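Local coordinates for cupin 2, conserved barrel domain protein (Novosphingobium aromaticivorans DSM 12444, PDB 3ES1) that is of unknown function but adopts a cupin-like beta-barrel fold and pairs with a second copy of itself, at residues V50-T55 with R67-G72; I104-E109 with P144-F149; E109-L114 with L136-T141. One frame throughout, in Å; residues are numbered along the deposited sequence.

Contact 1: residues V50-T55 with R67-G72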
ATOM      1  N   VAL A  50       1.498   0.358  10.996  1.00 17.02           N
ATOM      2  CA  VAL A  50       1.394  -1.062  10.720  1.00 16.81           C
ATOM      3  C   VAL A  50       2.764  -1.724  10.548  1.00 17.43           C
ATOM      4  O   VAL A  50       3.014  -2.755  11.132  1.00 18.26           O
ATOM      5  CB  VAL A  50       0.443  -1.312   9.526  1.00 17.49           C
ATOM      6  CG1 VAL A  50       0.501  -2.751   9.094  1.00 15.98           C
ATOM      7  CG2 VAL A  50      -1.017  -0.933   9.995  1.00 15.55           C
ATOM      8  N   TRP A  51       3.618  -1.093   9.758  1.00 16.55           N
ATOM      9  CA  TRP A  51       4.968  -1.588   9.462  1.00 16.82           C
ATOM     10  C   TRP A  51       5.850  -0.463   8.945  1.00 17.02           C
ATOM     11  O   TRP A  51       5.360   0.554   8.426  1.00 16.94           O
ATOM     12  CB  TRP A  51       4.920  -2.746   8.414  1.00 16.12           C
ATOM     13  CG  TRP A  51       6.129  -3.673   8.437  1.00 14.91           C
ATOM     14  CD1 TRP A  51       7.210  -3.616   7.630  1.00 16.36           C
ATOM     15  CD2 TRP A  51       6.389  -4.731   9.370  1.00 17.14           C
ATOM     16  NE1 TRP A  51       8.130  -4.563   7.980  1.00 16.78           N
ATOM     17  CE2 TRP A  51       7.648  -5.277   9.041  1.00 16.92           C
ATOM     18  CE3 TRP A  51       5.686  -5.263  10.458  1.00 15.91           C
ATOM     19  CZ2 TRP A  51       8.214  -6.336   9.768  1.00 18.92           C
ATOM     20  CZ3 TRP A  51       6.215  -6.295  11.141  1.00 17.38           C
ATOM     21  CH2 TRP A  51       7.478  -6.830  10.810  1.00 16.42           C
ATOM     22  N   THR A  52       7.142  -0.712   9.077  1.00 16.67           N
ATOM     23  CA  THR A  52       8.221   0.110   8.522  1.00 17.31           C
ATOM     24  C   THR A  52       9.379  -0.751   8.092  1.00 18.42           C
ATOM     25  O   THR A  52       9.610  -1.822   8.652  1.00 20.43           O
ATOM     26  CB  THR A  52       8.780   1.103   9.543  1.00 17.86           C
ATOM     27  OG1 THR A  52       9.431   0.405  10.605  1.00 19.26           O
ATOM     28  CG2 THR A  52       7.661   1.991  10.094  1.00 17.16           C
ATOM     29  N   THR A  53      10.129  -0.279   7.113  1.00 18.31           N
ATOM     30  CA  THR A  53      11.443  -0.877   6.785  1.00 18.37           C
ATOM     31  C   THR A  53      12.488   0.220   6.918  1.00 19.41           C
ATOM     32  O   THR A  53      12.215   1.383   6.581  1.00 20.29           O
ATOM     33  CB  THR A  53      11.421  -1.502   5.355  1.00 18.70           C
ATOM     34  OG1 THR A  53      11.292  -0.478   4.372  1.00 17.22           O
ATOM     35  CG2 THR A  53      10.263  -2.470   5.229  1.00 17.22           C
ATOM     36  N   ALA A  54      13.663  -0.129   7.441  1.00 20.01           N
ATOM     37  CA  ALA A  54      14.687   0.881   7.748  1.00 19.78           C
ATOM     38  C   ALA A  54      15.237   1.444   6.448  1.00 20.03           C
ATOM     39  O   ALA A  54      15.626   2.594   6.382  1.00 19.66           O
ATOM     40  CB  ALA A  54      15.830   0.305   8.639  1.00 19.89           C
ATOM     41  N   THR A  55      15.214   0.606   5.414  1.00 19.49           N
ATOM     42  CA  THR A  55      15.728   0.948   4.089  1.00 19.67           C
ATOM     43  C   THR A  55      14.758   0.508   3.005  1.00 20.46           C
ATOM     44  O   THR A  55      13.884  -0.349   3.238  1.00 20.50           O
ATOM     45  CB  THR A  55      17.074   0.256   3.808  1.00 20.11           C
ATOM     46  OG1 THR A  55      16.903  -1.164   3.811  1.00 19.08           O
ATOM     47  CG2 THR A  55      18.136   0.638   4.899  1.00 17.74           C
ATOM     48  N   ARG A  67       6.630  -2.049  13.572  1.00 23.26           N
ATOM     49  CA  ARG A  67       5.780  -1.153  14.341  1.00 24.54           C
ATOM     50  C   ARG A  67       6.577  -0.623  15.546  1.00 25.37           C
ATOM     51  O   ARG A  67       6.238   0.374  16.148  1.00 25.25           O
ATOM     52  CB  ARG A  67       4.500  -1.898  14.771  1.00 24.00           C
ATOM     53  CG  ARG A  67       3.629  -1.200  15.681  1.00 25.12           C
ATOM     54  CD  ARG A  67       2.384  -2.061  15.991  1.00 24.85           C
ATOM     55  NE  ARG A  67       1.328  -1.952  14.993  1.00 26.89           N
ATOM     56  CZ  ARG A  67       0.356  -2.846  14.792  1.00 26.42           C
ATOM     57  NH1 ARG A  67       0.263  -3.931  15.535  1.00 25.19           N
ATOM     58  NH2 ARG A  67      -0.544  -2.652  13.845  1.00 24.95           N
ATOM     59  N   GLN A  68       7.699  -1.270  15.823  1.00 26.87           N
ATOM     60  CA  GLN A  68       8.476  -0.974  17.015  1.00 28.33           C
ATOM     61  C   GLN A  68       9.904  -0.636  16.670  1.00 29.52           C
ATOM     62  O   GLN A  68      10.805  -0.876  17.455  1.00 32.01           O
ATOM     63  CB  GLN A  68       8.486  -2.175  17.972  1.00 29.58           C
ATOM     64  CG  GLN A  68       7.127  -2.669  18.412  1.00 31.23           C
ATOM     65  CD  GLN A  68       6.367  -1.649  19.254  1.00 34.94           C
ATOM     66  OE1 GLN A  68       6.968  -0.771  19.899  1.00 39.55           O
ATOM     67  NE2 GLN A  68       5.043  -1.766  19.270  1.00 35.18           N
ATOM     68  N   ARG A  69      10.128  -0.135  15.483  1.00 29.83           N
ATOM     69  CA  ARG A  69      11.468   0.188  15.027  1.00 30.14           C
ATOM     70  C   ARG A  69      11.889   1.564  15.510  1.00 32.17           C
ATOM     71  O   ARG A  69      11.138   2.542  15.407  1.00 32.30           O
ATOM     72  CB  ARG A  69      11.502   0.104  13.493  1.00 30.24           C
ATOM     73  CG  ARG A  69      12.817   0.366  12.842  1.00 28.28           C
ATOM     74  CD  ARG A  69      12.696   0.362  11.304  1.00 24.85           C
ATOM     75  NE  ARG A  69      11.985  -0.778  10.746  1.00 22.36           N
ATOM     76  CZ  ARG A  69      12.524  -1.978  10.605  1.00 23.64           C
ATOM     77  NH1 ARG A  69      13.757  -2.193  11.060  1.00 23.32           N
ATOM     78  NH2 ARG A  69      11.850  -2.967  10.037  1.00 22.79           N
ATOM     79  N   GLU A  70      13.097   1.612  16.057  1.00 33.33           N
ATOM     80  CA  GLU A  70      13.751   2.872  16.430  1.00 34.95           C
ATOM     81  C   GLU A  70      13.818   3.808  15.244  1.00 35.33           C
ATOM     82  O   GLU A  70      14.016   3.412  14.103  1.00 36.16           O
ATOM     83  CB  GLU A  70      15.169   2.624  16.964  1.00 34.36           C
ATOM     84  N   ALA A  71      13.674   5.077  15.555  1.00 36.17           N
ATOM     85  CA  ALA A  71      13.764   6.143  14.551  1.00 36.80           C
ATOM     86  C   ALA A  71      15.130   6.157  13.877  1.00 36.99           C
ATOM     87  O   ALA A  71      16.156   6.055  14.552  1.00 36.62           O
ATOM     88  CB  ALA A  71      13.473   7.516  15.213  1.00 36.83           C
ATOM     89  N   GLY A  72      15.107   6.254  12.544  1.00 38.08           N
ATOM     90  CA  GLY A  72      16.314   6.321  11.707  1.00 39.26           C
ATOM     91  C   GLY A  72      16.840   7.728  11.489  1.00 41.15           C
ATOM     92  O   GLY A  72      16.449   8.690  12.182  1.00 41.53           O
TER

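Contact 2: residues I104-E109 with P144-F149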
ATOM      1  N   ILE A 104      -4.791   4.367  -0.203  1.00 17.87           N
ATOM      2  CA  ILE A 104      -5.982   3.594  -0.584  1.00 17.59           C
ATOM      3  C   ILE A 104      -7.127   3.894   0.339  1.00 17.41           C
ATOM      4  O   ILE A 104      -7.046   3.690   1.571  1.00 15.92           O
ATOM      5  CB  ILE A 104      -5.706   2.040  -0.664  1.00 17.00           C
ATOM      6  CG1 ILE A 104      -4.459   1.750  -1.549  1.00 19.09           C
ATOM      7  CG2 ILE A 104      -6.885   1.309  -1.303  1.00 17.87           C
ATOM      8  CD1 ILE A 104      -3.154   1.618  -0.764  1.00 20.50           C
ATOM      9  N   VAL A 105      -8.204   4.371  -0.251  1.00 17.23           N
ATOM     10  CA  VAL A 105      -9.380   4.750   0.556  1.00 17.60           C
ATOM     11  C   VAL A 105     -10.173   3.482   0.919  1.00 17.71           C
ATOM     12  O   VAL A 105     -10.820   2.863   0.049  1.00 17.46           O
ATOM     13  CB  VAL A 105     -10.263   5.845  -0.123  1.00 17.83           C
ATOM     14  CG1 VAL A 105     -11.344   6.334   0.838  1.00 16.89           C
ATOM     15  CG2 VAL A 105      -9.431   7.039  -0.632  1.00 17.31           C
ATOM     16  N   LEU A 106     -10.190   3.127   2.211  1.00 17.40           N
ATOM     17  CA  LEU A 106     -10.779   1.847   2.602  1.00 18.40           C
ATOM     18  C   LEU A 106     -12.262   1.980   2.890  1.00 18.98           C
ATOM     19  O   LEU A 106     -13.087   1.068   2.665  1.00 18.40           O
ATOM     20  CB  LEU A 106     -10.052   1.242   3.832  1.00 18.55           C
ATOM     21  CG  LEU A 106      -8.505   1.014   3.725  1.00 19.83           C
ATOM     22  CD1 LEU A 106      -8.013   0.190   4.897  1.00 19.49           C
ATOM     23  CD2 LEU A 106      -8.099   0.386   2.416  1.00 20.13           C
ATOM     24  N   GLU A 107     -12.574   3.128   3.440  1.00 19.42           N
ATOM     25  CA  GLU A 107     -13.924   3.446   3.950  1.00 19.50           C
ATOM     26  C   GLU A 107     -14.155   4.948   3.902  1.00 19.44           C
ATOM     27  O   GLU A 107     -13.314   5.728   4.311  1.00 18.99           O
ATOM     28  CB  GLU A 107     -14.071   2.965   5.394  1.00 20.52           C
ATOM     29  CG  GLU A 107     -15.213   3.558   6.149  1.00 22.69           C
ATOM     30  CD  GLU A 107     -16.602   3.064   5.732  1.00 29.10           C
ATOM     31  OE1 GLU A 107     -16.709   1.999   5.065  1.00 29.39           O
ATOM     32  OE2 GLU A 107     -17.592   3.761   6.093  1.00 29.78           O
ATOM     33  N   GLY A 108     -15.321   5.340   3.406  1.00 19.08           N
ATOM     34  CA  GLY A 108     -15.664   6.733   3.276  1.00 18.87           C
ATOM     35  C   GLY A 108     -15.022   7.368   2.056  1.00 19.60           C
ATOM     36  O   GLY A 108     -14.578   6.697   1.146  1.00 19.26           O
ATOM     37  N   GLU A 109     -15.037   8.689   2.060  1.00 19.68           N
ATOM     38  CA  GLU A 109     -14.354   9.468   1.056  1.00 19.96           C
ATOM     39  C   GLU A 109     -13.694  10.686   1.635  1.00 18.59           C
ATOM     40  O   GLU A 109     -14.021  11.170   2.726  1.00 16.45           O
ATOM     41  CB  GLU A 109     -15.257   9.841  -0.099  1.00 20.73           C
ATOM     42  CG  GLU A 109     -16.468  10.650   0.236  1.00 22.86           C
ATOM     43  CD  GLU A 109     -17.394  10.763  -0.972  1.00 28.38           C
ATOM     44  OE1 GLU A 109     -17.685   9.737  -1.623  1.00 33.96           O
ATOM     45  OE2 GLU A 109     -17.798  11.872  -1.295  1.00 28.32           O
ATOM     46  N   PRO A 144     -16.444   9.062   9.411  1.00 19.92           N
ATOM     47  CA  PRO A 144     -14.986   8.965   9.279  1.00 20.34           C
ATOM     48  C   PRO A 144     -14.576   8.340   7.924  1.00 19.23           C
ATOM     49  O   PRO A 144     -15.346   7.661   7.274  1.00 19.63           O
ATOM     50  CB  PRO A 144     -14.559   8.064  10.473  1.00 20.84           C
ATOM     51  CG  PRO A 144     -15.826   7.255  10.823  1.00 21.12           C
ATOM     52  CD  PRO A 144     -16.951   8.251  10.534  1.00 21.06           C
ATOM     53  N   CYS A 145     -13.377   8.680   7.507  1.00 19.43           N
ATOM     54  CA  CYS A 145     -12.764   8.115   6.325  1.00 18.43           C
ATOM     55  C   CYS A 145     -11.438   7.451   6.688  1.00 18.63           C
ATOM     56  O   CYS A 145     -10.551   8.086   7.279  1.00 18.63           O
ATOM     57  CB  CYS A 145     -12.480   9.238   5.314  1.00 18.56           C
ATOM     58  SG  CYS A 145     -11.656   8.653   3.829  1.00 17.49           S
ATOM     59  N   ARG A 146     -11.327   6.180   6.357  1.00 17.78           N
ATOM     60  CA  ARG A 146     -10.111   5.393   6.609  1.00 17.12           C
ATOM     61  C   ARG A 146      -9.296   5.255   5.343  1.00 17.20           C
ATOM     62  O   ARG A 146      -9.785   4.830   4.305  1.00 16.55           O
ATOM     63  CB  ARG A 146     -10.434   4.008   7.155  1.00 15.83           C
ATOM     64  CG  ARG A 146      -9.185   3.142   7.338  1.00 15.96           C
ATOM     65  CD  ARG A 146      -9.447   1.893   8.173  1.00 17.85           C
ATOM     66  NE  ARG A 146      -9.631   2.267   9.568  1.00 16.95           N
ATOM     67  CZ  ARG A 146      -9.995   1.442  10.552  1.00 15.63           C
ATOM     68  NH1 ARG A 146     -10.226   0.140  10.348  1.00 16.27           N
ATOM     69  NH2 ARG A 146     -10.140   1.942  11.759  1.00 13.55           N
ATOM     70  N   ILE A 147      -8.024   5.617   5.464  1.00 17.41           N
ATOM     71  CA  ILE A 147      -7.082   5.506   4.359  1.00 17.48           C
ATOM     72  C   ILE A 147      -5.833   4.744   4.803  1.00 18.21           C
ATOM     73  O   ILE A 147      -5.297   4.970   5.865  1.00 15.46           O
ATOM     74  CB  ILE A 147      -6.652   6.921   3.785  1.00 18.05           C
ATOM     75  CG1 ILE A 147      -7.874   7.791   3.445  1.00 19.00           C
ATOM     76  CG2 ILE A 147      -5.780   6.743   2.521  1.00 17.98           C
ATOM     77  CD1 ILE A 147      -7.565   9.285   3.161  1.00 19.37           C
ATOM     78  N   ALA A 148      -5.435   3.787   3.979  1.00 17.93           N
ATOM     79  CA  ALA A 148      -4.142   3.094   4.159  1.00 18.31           C
ATOM     80  C   ALA A 148      -3.114   3.822   3.321  1.00 17.60           C
ATOM     81  O   ALA A 148      -3.295   4.003   2.085  1.00 17.82           O
ATOM     82  CB  ALA A 148      -4.244   1.605   3.688  1.00 18.02           C
ATOM     83  N   PHE A 149      -2.034   4.216   3.981  1.00 16.72           N
ATOM     84  CA  PHE A 149      -0.946   4.926   3.335  1.00 17.29           C
ATOM     85  C   PHE A 149       0.352   4.142   3.385  1.00 17.69           C
ATOM     86  O   PHE A 149       0.817   3.710   4.448  1.00 18.46           O
ATOM     87  CB  PHE A 149      -0.672   6.275   4.014  1.00 17.62           C
ATOM     88  CG  PHE A 149      -1.703   7.315   3.767  1.00 18.31           C
ATOM     89  CD1 PHE A 149      -1.846   7.888   2.520  1.00 17.80           C
ATOM     90  CD2 PHE A 149      -2.516   7.744   4.789  1.00 18.32           C
ATOM     91  CE1 PHE A 149      -2.812   8.873   2.293  1.00 18.89           C
ATOM     92  CE2 PHE A 149      -3.477   8.760   4.572  1.00 20.48           C
ATOM     93  CZ  PHE A 149      -3.627   9.314   3.338  1.00 19.37           C
TER
HETATM   94  O   HOH W   1     -17.266   5.752   7.778  1.00 23.30           O
HETATM   95  O   HOH W   2     -16.390   9.547   4.788  1.00 22.68           O

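Contact 3: residues E109-L114 with L136-T141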
ATOM      1  N   GLU A 109     -15.037   8.689   2.060  1.00 19.68           N
ATOM      2  CA  GLU A 109     -14.354   9.468   1.056  1.00 19.96           C
ATOM      3  C   GLU A 109     -13.694  10.686   1.635  1.00 18.59           C
ATOM      4  O   GLU A 109     -14.021  11.170   2.726  1.00 16.45           O
ATOM      5  CB  GLU A 109     -15.257   9.841  -0.099  1.00 20.73           C
ATOM      6  CG  GLU A 109     -16.468  10.650   0.236  1.00 22.86           C
ATOM      7  CD  GLU A 109     -17.394  10.763  -0.972  1.00 28.38           C
ATOM      8  OE1 GLU A 109     -17.685   9.737  -1.623  1.00 33.96           O
ATOM      9  OE2 GLU A 109     -17.798  11.872  -1.295  1.00 28.32           O
ATOM     10  N   ILE A 110     -12.752  11.153   0.846  1.00 18.86           N
ATOM     11  CA  ILE A 110     -11.779  12.175   1.248  1.00 18.32           C
ATOM     12  C   ILE A 110     -11.524  13.235   0.158  1.00 18.80           C
ATOM     13  O   ILE A 110     -11.522  12.956  -1.042  1.00 19.11           O
ATOM     14  CB  ILE A 110     -10.416  11.533   1.646  1.00 18.80           C
ATOM     15  CG1 ILE A 110      -9.668  12.457   2.610  1.00 19.42           C
ATOM     16  CG2 ILE A 110      -9.550  11.275   0.411  1.00 17.01           C
ATOM     17  CD1 ILE A 110     -10.319  12.570   4.043  1.00 18.09           C
ATOM     18  N   GLU A 111     -11.328  14.463   0.626  1.00 18.21           N
ATOM     19  CA  GLU A 111     -10.929  15.591  -0.223  1.00 18.42           C
ATOM     20  C   GLU A 111      -9.418  15.775  -0.143  1.00 18.03           C
ATOM     21  O   GLU A 111      -8.855  16.034   0.917  1.00 18.54           O
ATOM     22  CB  GLU A 111     -11.600  16.872   0.265  1.00 19.00           C
ATOM     23  CG  GLU A 111     -11.256  18.110  -0.589  1.00 16.80           C
ATOM     24  CD  GLU A 111     -12.279  19.172  -0.418  1.00 18.78           C
ATOM     25  OE1 GLU A 111     -12.145  19.961   0.548  1.00 18.57           O
ATOM     26  OE2 GLU A 111     -13.230  19.178  -1.228  1.00 16.14           O
ATOM     27  N   LEU A 112      -8.775  15.635  -1.281  1.00 17.74           N
ATOM     28  CA  LEU A 112      -7.347  15.916  -1.387  1.00 16.88           C
ATOM     29  C   LEU A 112      -7.164  17.302  -1.939  1.00 16.96           C
ATOM     30  O   LEU A 112      -7.568  17.592  -3.068  1.00 17.52           O
ATOM     31  CB  LEU A 112      -6.673  14.904  -2.292  1.00 16.84           C
ATOM     32  CG  LEU A 112      -5.222  15.091  -2.727  1.00 15.62           C
ATOM     33  CD1 LEU A 112      -4.282  15.197  -1.505  1.00 16.24           C
ATOM     34  CD2 LEU A 112      -4.795  13.975  -3.592  1.00 14.86           C
ATOM     35  N   GLU A 113      -6.480  18.124  -1.156  1.00 16.77           N
ATOM     36  CA  GLU A 113      -6.133  19.491  -1.568  1.00 17.18           C
ATOM     37  C   GLU A 113      -4.626  19.637  -1.743  1.00 17.87           C
ATOM     38  O   GLU A 113      -3.839  19.267  -0.852  1.00 17.77           O
ATOM     39  CB  GLU A 113      -6.640  20.519  -0.557  1.00 16.71           C
ATOM     40  CG  GLU A 113      -6.360  21.951  -0.988  1.00 18.15           C
ATOM     41  CD  GLU A 113      -6.960  23.011  -0.078  1.00 22.58           C
ATOM     42  OE1 GLU A 113      -8.015  22.744   0.565  1.00 23.55           O
ATOM     43  OE2 GLU A 113      -6.381  24.141  -0.055  1.00 21.61           O
ATOM     44  N   LEU A 114      -4.261  20.210  -2.890  1.00 18.41           N
ATOM     45  CA  LEU A 114      -2.865  20.457  -3.256  1.00 18.63           C
ATOM     46  C   LEU A 114      -2.576  21.947  -3.179  1.00 19.74           C
ATOM     47  O   LEU A 114      -3.086  22.608  -2.299  1.00 20.33           O
ATOM     48  CB  LEU A 114      -2.560  19.901  -4.632  1.00 18.20           C
ATOM     49  CG  LEU A 114      -2.894  18.408  -4.826  1.00 16.47           C
ATOM     50  CD1 LEU A 114      -2.496  17.959  -6.202  1.00 14.73           C
ATOM     51  CD2 LEU A 114      -2.204  17.515  -3.843  1.00 13.78           C
ATOM     52  N   LEU A 136      -2.930  18.486   1.699  1.00 19.78           N
ATOM     53  CA  LEU A 136      -3.654  18.139   2.938  1.00 18.52           C
ATOM     54  C   LEU A 136      -4.829  17.220   2.594  1.00 18.03           C
ATOM     55  O   LEU A 136      -5.293  17.158   1.444  1.00 16.52           O
ATOM     56  CB  LEU A 136      -4.144  19.423   3.686  1.00 19.85           C
ATOM     57  CG  LEU A 136      -5.216  20.350   3.084  1.00 19.94           C
ATOM     58  CD1 LEU A 136      -6.656  19.748   3.205  1.00 16.92           C
ATOM     59  CD2 LEU A 136      -5.173  21.704   3.738  1.00 19.93           C
ATOM     60  N   TRP A 137      -5.292  16.510   3.598  1.00 16.40           N
ATOM     61  CA  TRP A 137      -6.498  15.675   3.511  1.00 16.44           C
ATOM     62  C   TRP A 137      -7.625  16.295   4.354  1.00 17.76           C
ATOM     63  O   TRP A 137      -7.409  16.656   5.502  1.00 16.40           O
ATOM     64  CB  TRP A 137      -6.230  14.254   4.017  1.00 16.85           C
ATOM     65  CG  TRP A 137      -5.095  13.565   3.347  1.00 14.81           C
ATOM     66  CD1 TRP A 137      -3.819  13.500   3.795  1.00 15.50           C
ATOM     67  CD2 TRP A 137      -5.101  12.925   2.062  1.00 17.29           C
ATOM     68  NE1 TRP A 137      -3.013  12.829   2.905  1.00 13.99           N
ATOM     69  CE2 TRP A 137      -3.764  12.473   1.821  1.00 18.69           C
ATOM     70  CE3 TRP A 137      -6.078  12.697   1.090  1.00 18.82           C
ATOM     71  CZ2 TRP A 137      -3.407  11.784   0.683  1.00 19.00           C
ATOM     72  CZ3 TRP A 137      -5.718  12.004  -0.037  1.00 15.10           C
ATOM     73  CH2 TRP A 137      -4.391  11.555  -0.236  1.00 16.14           C
ATOM     74  N   ARG A 138      -8.796  16.390   3.757  1.00 18.31           N
ATOM     75  CA  ARG A 138      -9.987  16.989   4.393  1.00 18.70           C
ATOM     76  C   ARG A 138     -11.197  16.103   4.253  1.00 18.85           C
ATOM     77  O   ARG A 138     -11.528  15.662   3.172  1.00 18.35           O
ATOM     78  CB  ARG A 138     -10.297  18.389   3.814  1.00 18.81           C
ATOM     79  CG  ARG A 138     -11.483  19.105   4.505  1.00 18.02           C
ATOM     80  CD  ARG A 138     -11.759  20.462   3.888  1.00 20.53           C
ATOM     81  NE  ARG A 138     -10.640  21.377   4.100  1.00 20.10           N
ATOM     82  CZ  ARG A 138      -9.829  21.802   3.148  1.00 18.99           C
ATOM     83  NH1 ARG A 138     -10.007  21.423   1.898  1.00 20.45           N
ATOM     84  NH2 ARG A 138      -8.859  22.639   3.461  1.00 19.26           N
ATOM     85  N   ASN A 139     -11.817  15.803   5.394  1.00 18.84           N
ATOM     86  CA  ASN A 139     -13.072  15.050   5.440  1.00 19.22           C
ATOM     87  C   ASN A 139     -14.210  16.024   5.561  1.00 19.01           C
ATOM     88  O   ASN A 139     -14.395  16.640   6.606  1.00 17.75           O
ATOM     89  CB  ASN A 139     -13.088  14.091   6.625  1.00 19.45           C
ATOM     90  CG  ASN A 139     -14.253  13.128   6.606  1.00 18.12           C
ATOM     91  OD1 ASN A 139     -15.262  13.334   5.938  1.00 18.60           O
ATOM     92  ND2 ASN A 139     -14.110  12.047   7.348  1.00 17.96           N
ATOM     93  N   THR A 140     -14.941  16.185   4.460  1.00 19.46           N
ATOM     94  CA  THR A 140     -16.016  17.160   4.391  1.00 19.73           C
ATOM     95  C   THR A 140     -17.353  16.419   4.544  1.00 19.39           C
ATOM     96  O   THR A 140     -18.423  16.984   4.343  1.00 20.51           O
ATOM     97  CB  THR A 140     -15.983  17.898   3.047  1.00 19.43           C
ATOM     98  OG1 THR A 140     -16.264  16.949   2.030  1.00 19.43           O
ATOM     99  CG2 THR A 140     -14.621  18.520   2.799  1.00 19.46           C
ATOM    100  N   THR A 141     -17.266  15.145   4.885  1.00 18.90           N
ATOM    101  CA  THR A 141     -18.442  14.306   5.154  1.00 19.32           C
ATOM    102  C   THR A 141     -18.778  14.203   6.652  1.00 20.70           C
ATOM    103  O   THR A 141     -18.076  14.741   7.497  1.00 20.54           O
ATOM    104  CB  THR A 141     -18.313  12.838   4.608  1.00 20.18           C
ATOM    105  OG1 THR A 141     -17.555  12.022   5.520  1.00 18.89           O
ATOM    106  CG2 THR A 141     -17.644  12.790   3.203  1.00 18.05           C
TER
HETATM  107  O   HOH W   3     -14.515  14.027   2.465  1.00 17.02           O
HETATM  108  O   HOH W   2     -16.390   9.547   4.788  1.00 22.68           O
HETATM  109  O   HOH W   4     -15.410  17.500  -0.680  1.00 27.49           O

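Contact 1: residues V50-T55 with R67-G72
Arg69 reaches from an irregular loop to Thr52 and holds its hydroxyl and its carbonyl oxygen with two different nitrogens. The arm starts with CB pointing toward the strand, 3.6 Å from Thr52 OG1. It runs straight through CG, then passes the same hydroxyl again at CD (3.3 Å from Thr52 OG1). There a bend at chi3 (-49°) brings NE beside that hydroxyl and sets the guanidinium over the strand. NE now donates to Thr52 OG1 at 2.8 Å, with the oxygen lying near the guanidinium plane, and NH2 donates to Thr52 O at 2.9 Å from above the carbonyl plane; a further NE bond to that carbonyl is weak. This side-on grip uses two nitrogens for two atoms and fixes the rotation of the flat group. One face of the guanidinium then lies over the Thr53-Ala54 peptide, and NH1 passes Ala54 CB at 4.0 Å on its way to a salt bridge with Asp62. Threonine suits this place because its hydroxyl, which accepts from NE, also bonds the carbonyl of Gly66 in the same loop.

Residues 50-53 end the strand 45-53 of the large antiparallel sheet of this cupin-like fold. Val50 and Trp51 both face Ile81 on the neighbouring strand in a classic beta bulge, and the loop carrying Arg67 and Arg69 runs from here back to that neighbour.

Arg67 stretches in the other direction along the strand. With CG anti to the backbone N (chi1 173°) and a bend at chi3, its NH2 comes 4.0 Å from Val50 CA, an oblique approach without a polar bond to Val50. Its polar end is satisfied by the Leu49 carbonyl and a salt bridge to Asp33, while Val50 and Trp51 pack on Ile127 and Val129 of the second subunit.

Contact 2: residues I104-E109 with P144-F149
Leu106 and Arg146 cross obliquely, the leucine lying across the aliphatic part of the arginine: Leu106 CD1 is 4.0 Å from both CG and CD of Arg146. The same methyl group reaches toward the small Ala148, whose CB is 4.2 Å from Leu106 CD1. A long side chain with an aliphatic stem suits Arg146, because the stem covers leucine while the bend at chi3 (-72°) leads the guanidinium away to a salt bridge with Asp85.

The crossing occurs at a classic beta bulge. Strands 99-107 and 145-153 run antiparallel in the large sheet of the cupin fold, with Ile104 and Ala148 as a regular hydrogen-bonded pair, but Leu106 and Glu107 both face Arg146. Its carbonyl takes a short bond from Leu106 N (2.7 Å) and a weak one from Glu107 N, while Arg146 N donates to Glu107 O at 2.9 Å.

Val105 and Ile147 turn to the other face of the sheet. Val105 CG1, anti to the backbone N (chi1 -172°), meets Cys145 SG at 3.8 Å, and Ile147 CG2 comes 3.4 Å from Ile104 O. Cys145 and Ile147 also pack on Ile110, so this face belongs to the buried interior; Leu106, by contrast, meets Leu106 of the second subunit.

Beyond the bulge the chain turns at Gly108, whose positive phi (79°) is easily adopted by glycine; a CB here would also run into Pro144 O and crowd Cys145 CA. The chemistry changes along the ladder: direct backbone bonds run as far as Glu107, and beyond it two waters, both donating to Pro144 O, carry the link to Glu107 OE2 and Glu109 N.

Contact 3: residues E109-L114 with L136-T141
Glu111 and Arg138 form a hydrogen-bonded pair of an antiparallel ladder, as do Glu113 and Leu136, with Leu112 and Trp137 as the non-hydrogen-bonded pair between them. The short segments 110-113 and 136-138 come within 4.8 Å of each other, axis to axis, at 151° between their directions. Backbone bonds run both ways in each hydrogen-bonded pair.

On the face of Glu111, Glu113 and Arg138 the charges gather into a salt-bridge network. Arg138 bends at chi3 (-65°), which brings the guanidinium edge to both carboxylates, whose planes are turned well away from its own. NH1 gives one bond to Glu111 OE1 (2.9 Å), met on its anti side, and another to Glu113 OE1 (2.7 Å), met nearly along its C-O axis. NH2 adds a bond to that same Glu113 OE1 at 3.0 Å, making an end-on grip on one oxygen. Leu136 CD1 lies over one face, and NE continues to Glu91. The surrounding carboxylates would probably favour the charged arginine, whose positive charge in turn offsets the repulsion between Glu111 and Glu113.

These strands form part of a small three-stranded antiparallel sheet in the cupin fold, strand 119-122 bordering 110-113 on its far flank. Its other face is apolar. Leu112 CD1 sits over the six-membered ring of Trp137 in a CH-pi contact, 3.8 Å from the centroid, while Ile110 CG2 approaches Trp137 CE3 at 3.8 Å with the side chains at about a right angle. The broad indole suits this place because it is wide enough to meet Leu112, Ile110 and the Phe149 ring of the large sheet.

Past the ladder, Asn139 OD1 accepts from Thr141 N at 2.9 Å, an Asx turn, and from Thr141 OG1 in its carbonyl plane. Thr141 CG2 meets Glu109 CG at 3.8 Å, and a water links Glu111 OE2 with Thr140 OG1.

In the fold
Contacts 2 and 3 are neighbours, their centres about 11 Å apart: they share Glu109 and one water, and strands 99-107 and 110-113 follow each other in the chain, as do 136-138 and 145-153. Their buried faces meet where Phe149 CE1 comes 3.4 Å from Trp137 CZ2 and Cys145 SG comes 3.8 Å from Ile110 CB, which packs the large sheet directly against the small one. Contact 1 lies on the opposite side of the chain's centre, about 22 Å from contact 2 and 27 Å from contact 3 between centres, though it reaches the same large sheet as contact 2. All three contacts touch the second subunit.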